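PDB 6HKE: possible TctC subunit of the Tripartite Tricarboxylate Transport(TTT) Family from Rhodopseudomonas palustris, which binds malate in the periplasm and probably delivers it to a tripartite tricarboxylate transporter for high-affinity C4-dicarboxylate uptake. Local coordinates for residues A[261-266]-A[283-288]. The protein carries 2 engineered substitutions. Residues are numbered along the deposited sequence; the frame is centred on the assembly and turned at random.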
ATOM      1  N   ARG A 261     -16.082  -5.102  12.735  1.00 26.91           N
ATOM      2  CA  ARG A 261     -16.074  -6.177  13.766  1.00 27.15           C
ATOM      3  C   ARG A 261     -14.775  -6.984  13.643  1.00 25.96           C
ATOM      4  O   ARG A 261     -14.243  -7.416  14.700  1.00 27.49           O
ATOM      5  CB  ARG A 261     -17.375  -6.973  13.639  1.00 29.50           C
ATOM      6  CG  ARG A 261     -18.586  -6.164  14.089  1.00 31.90           C
ATOM      7  CD  ARG A 261     -19.933  -6.665  13.591  1.00 34.17           C
ATOM      8  NE  ARG A 261     -20.187  -7.986  14.143  1.00 37.31           N
ATOM      9  CZ  ARG A 261     -20.683  -8.241  15.354  1.00 39.04           C
ATOM     10  NH1 ARG A 261     -21.024  -7.262  16.179  1.00 43.12           N
ATOM     11  NH2 ARG A 261     -20.835  -9.495  15.734  1.00 38.05           N
ATOM     12  N   ALA A 262     -14.247  -7.144  12.416  1.00 24.97           N
ATOM     13  CA  ALA A 262     -12.963  -7.828  12.125  1.00 22.11           C
ATOM     14  C   ALA A 262     -11.792  -7.048  12.751  1.00 22.26           C
ATOM     15  O   ALA A 262     -10.904  -7.671  13.397  1.00 21.07           O
ATOM     16  CB  ALA A 262     -12.768  -7.991  10.635  1.00 20.89           C
ATOM     17  N   LEU A 263     -11.767  -5.735  12.535  1.00 21.43           N
ATOM     18  CA  LEU A 263     -10.759  -4.807  13.109  1.00 22.41           C
ATOM     19  C   LEU A 263     -10.778  -4.873  14.651  1.00 23.80           C
ATOM     20  O   LEU A 263      -9.722  -4.668  15.244  1.00 22.46           O
ATOM     21  CB  LEU A 263     -11.072  -3.395  12.605  1.00 21.72           C
ATOM     22  CG  LEU A 263     -10.816  -3.177  11.119  1.00 20.79           C
ATOM     23  CD1 LEU A 263     -11.175  -1.758  10.721  1.00 20.40           C
ATOM     24  CD2 LEU A 263      -9.371  -3.504  10.772  1.00 20.57           C
ATOM     25  N   ASP A 264     -11.923  -5.188  15.263  1.00 26.49           N
ATOM     26  CA  ASP A 264     -12.086  -5.314  16.739  1.00 28.76           C
ATOM     27  C   ASP A 264     -11.536  -6.640  17.269  1.00 28.24           C
ATOM     28  O   ASP A 264     -11.400  -6.730  18.482  1.00 29.07           O
ATOM     29  CB  ASP A 264     -13.556  -5.257  17.154  1.00 30.43           C
ATOM     30  CG  ASP A 264     -14.179  -3.905  16.914  1.00 29.74           C
ATOM     31  OD1 ASP A 264     -13.414  -2.902  16.915  1.00 29.76           O
ATOM     32  OD2 ASP A 264     -15.410  -3.876  16.704  1.00 31.96           O
ATOM     33  N   GLN A 265     -11.283  -7.640  16.418  1.00 27.79           N
ATOM     34  CA  GLN A 265     -10.738  -8.945  16.869  1.00 28.59           C
ATOM     35  C   GLN A 265      -9.312  -8.740  17.385  1.00 29.95           C
ATOM     36  O   GLN A 265      -8.522  -8.077  16.711  1.00 29.10           O
ATOM     37  CB  GLN A 265     -10.726  -9.984  15.755  1.00 30.66           C
ATOM     38  CG  GLN A 265     -12.106 -10.420  15.303  1.00 33.96           C
ATOM     39  CD  GLN A 265     -12.974 -10.697  16.499  1.00 35.19           C
ATOM     40  OE1 GLN A 265     -13.822  -9.886  16.862  1.00 42.56           O
ATOM     41  NE2 GLN A 265     -12.714 -11.810  17.157  1.00 36.54           N
ATOM     42  N   SER A 266      -9.012  -9.297  18.554  1.00 30.27           N
ATOM     43  CA  SER A 266      -7.684  -9.231  19.197  1.00 32.42           C
ATOM     44  C   SER A 266      -6.605  -9.657  18.203  1.00 33.27           C
ATOM     45  O   SER A 266      -5.558  -8.988  18.155  1.00 30.44           O
ATOM     46  CB  SER A 266      -7.619 -10.083  20.415  1.00 33.39           C
ATOM     47  OG  SER A 266      -6.400  -9.825  21.087  1.00 36.10           O
ATOM     48  N   GLU A 283     -14.109   6.417  14.477  1.00 33.74           N
ATOM     49  CA  GLU A 283     -14.574   7.576  13.664  1.00 34.53           C
ATOM     50  C   GLU A 283     -13.979   7.534  12.241  1.00 34.16           C
ATOM     51  O   GLU A 283     -14.370   8.402  11.426  1.00 31.90           O
ATOM     52  CB  GLU A 283     -14.269   8.911  14.350  1.00 38.82           C
ATOM     53  CG  GLU A 283     -12.834   9.395  14.186  1.00 41.86           C
ATOM     54  CD  GLU A 283     -11.875   8.956  15.280  1.00 46.47           C
ATOM     55  OE1 GLU A 283     -12.219   8.008  16.042  1.00 46.98           O
ATOM     56  OE2 GLU A 283     -10.784   9.573  15.376  1.00 49.62           O
ATOM     57  N   GLN A 284     -13.070   6.593  11.943  1.00 31.97           N
ATOM     58  CA  GLN A 284     -12.420   6.458  10.607  1.00 29.43           C
ATOM     59  C   GLN A 284     -13.108   5.370   9.770  1.00 28.04           C
ATOM     60  O   GLN A 284     -12.642   5.138   8.640  1.00 28.88           O
ATOM     61  CB  GLN A 284     -10.934   6.118  10.755  1.00 31.00           C
ATOM     62  CG  GLN A 284     -10.015   7.281  11.109  1.00 29.61           C
ATOM     63  CD  GLN A 284      -8.594   6.765  11.180  1.00 31.41           C
ATOM     64  OE1 GLN A 284      -8.160   6.202  12.183  1.00 31.54           O
ATOM     65  NE2 GLN A 284      -7.863   6.912  10.093  1.00 30.31           N
ATOM     66  N   ARG A 285     -14.185   4.744  10.264  1.00 27.21           N
ATOM     67  CA  ARG A 285     -14.680   3.454   9.716  1.00 27.72           C
ATOM     68  C   ARG A 285     -15.861   3.637   8.750  1.00 26.92           C
ATOM     69  O   ARG A 285     -16.132   2.688   7.999  1.00 29.31           O
ATOM     70  CB  ARG A 285     -15.023   2.500  10.859  1.00 27.36           C
ATOM     71  CG  ARG A 285     -13.778   1.883  11.477  1.00 28.77           C
ATOM     72  CD  ARG A 285     -14.042   1.004  12.690  1.00 27.48           C
ATOM     73  NE  ARG A 285     -12.818   0.736  13.440  1.00 27.59           N
ATOM     74  CZ  ARG A 285     -12.703  -0.164  14.415  1.00 28.90           C
ATOM     75  NH1 ARG A 285     -13.734  -0.906  14.798  1.00 30.54           N
ATOM     76  NH2 ARG A 285     -11.542  -0.329  15.007  1.00 29.10           N
ATOM     77  N   ALA A 286     -16.533   4.788   8.728  1.00 25.89           N
ATOM     78  CA  ALA A 286     -17.598   5.086   7.734  1.00 25.47           C
ATOM     79  C   ALA A 286     -17.056   4.924   6.303  1.00 25.07           C
ATOM     80  O   ALA A 286     -15.897   5.219   6.005  1.00 25.04           O
ATOM     81  CB  ALA A 286     -18.166   6.461   7.984  1.00 24.80           C
ATOM     82  N   PRO A 287     -17.856   4.396   5.354  1.00 25.22           N
ATOM     83  CA  PRO A 287     -17.467   4.374   3.936  1.00 25.55           C
ATOM     84  C   PRO A 287     -16.892   5.687   3.364  1.00 26.17           C
ATOM     85  O   PRO A 287     -16.026   5.638   2.486  1.00 28.31           O
ATOM     86  CB  PRO A 287     -18.804   4.061   3.255  1.00 26.32           C
ATOM     87  CG  PRO A 287     -19.519   3.164   4.266  1.00 26.12           C
ATOM     88  CD  PRO A 287     -19.174   3.785   5.602  1.00 25.73           C
ATOM     89  N   VAL A 288     -17.391   6.833   3.833  1.00 23.90           N
ATOM     90  CA  VAL A 288     -17.048   8.173   3.268  1.00 23.40           C
ATOM     91  C   VAL A 288     -15.630   8.574   3.706  1.00 24.05           C
ATOM     92  O   VAL A 288     -14.939   9.258   2.920  1.00 23.44           O
ATOM     93  CB  VAL A 288     -18.102   9.236   3.642  1.00 23.88           C
ATOM     94  CG1 VAL A 288     -18.023   9.650   5.104  1.00 24.39           C
ATOM     95  CG2 VAL A 288     -18.028  10.455   2.731  1.00 22.29           C
TER
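R285 reaches from the loop just ahead of helix 287-305 to D264, beside helix 249-263, where the carboxylate of D264 meets its guanidinium. The bond is a single-point salt bridge: R285 NH1 donates to D264 OD1 at 2.9 Å, with an N-H...O angle of 178°. On the arginine side the oxygen lies practically in the guanidinium plane; on the aspartate side the donor arrives from above the carboxylate, 37° out of its plane. The two groups are tilted 39° apart, and D264 OD1 stays 3.7 Å from R285 NH2, so no second bond forms between them. The arm gets across because it runs extended from CG to NE. L263 lies alongside it, its CB 3.9 Å from R285 NH2 over one guanidinium face and its CD1 4.0 Å from R285 NE. In this periplasmic binding protein fold L263 also packs on I37 of helix 29-45. The R285 carbonyl accepts from N256 ND2, back on helix 249-263. NH1 also bonds S260 OG, and NH2 bonds P280 O; together with the salt bridge these limit rotation of the guanidinium, while D264 offsets its charge, tying helix 249-263 to segment 283-288 well away from the malate site.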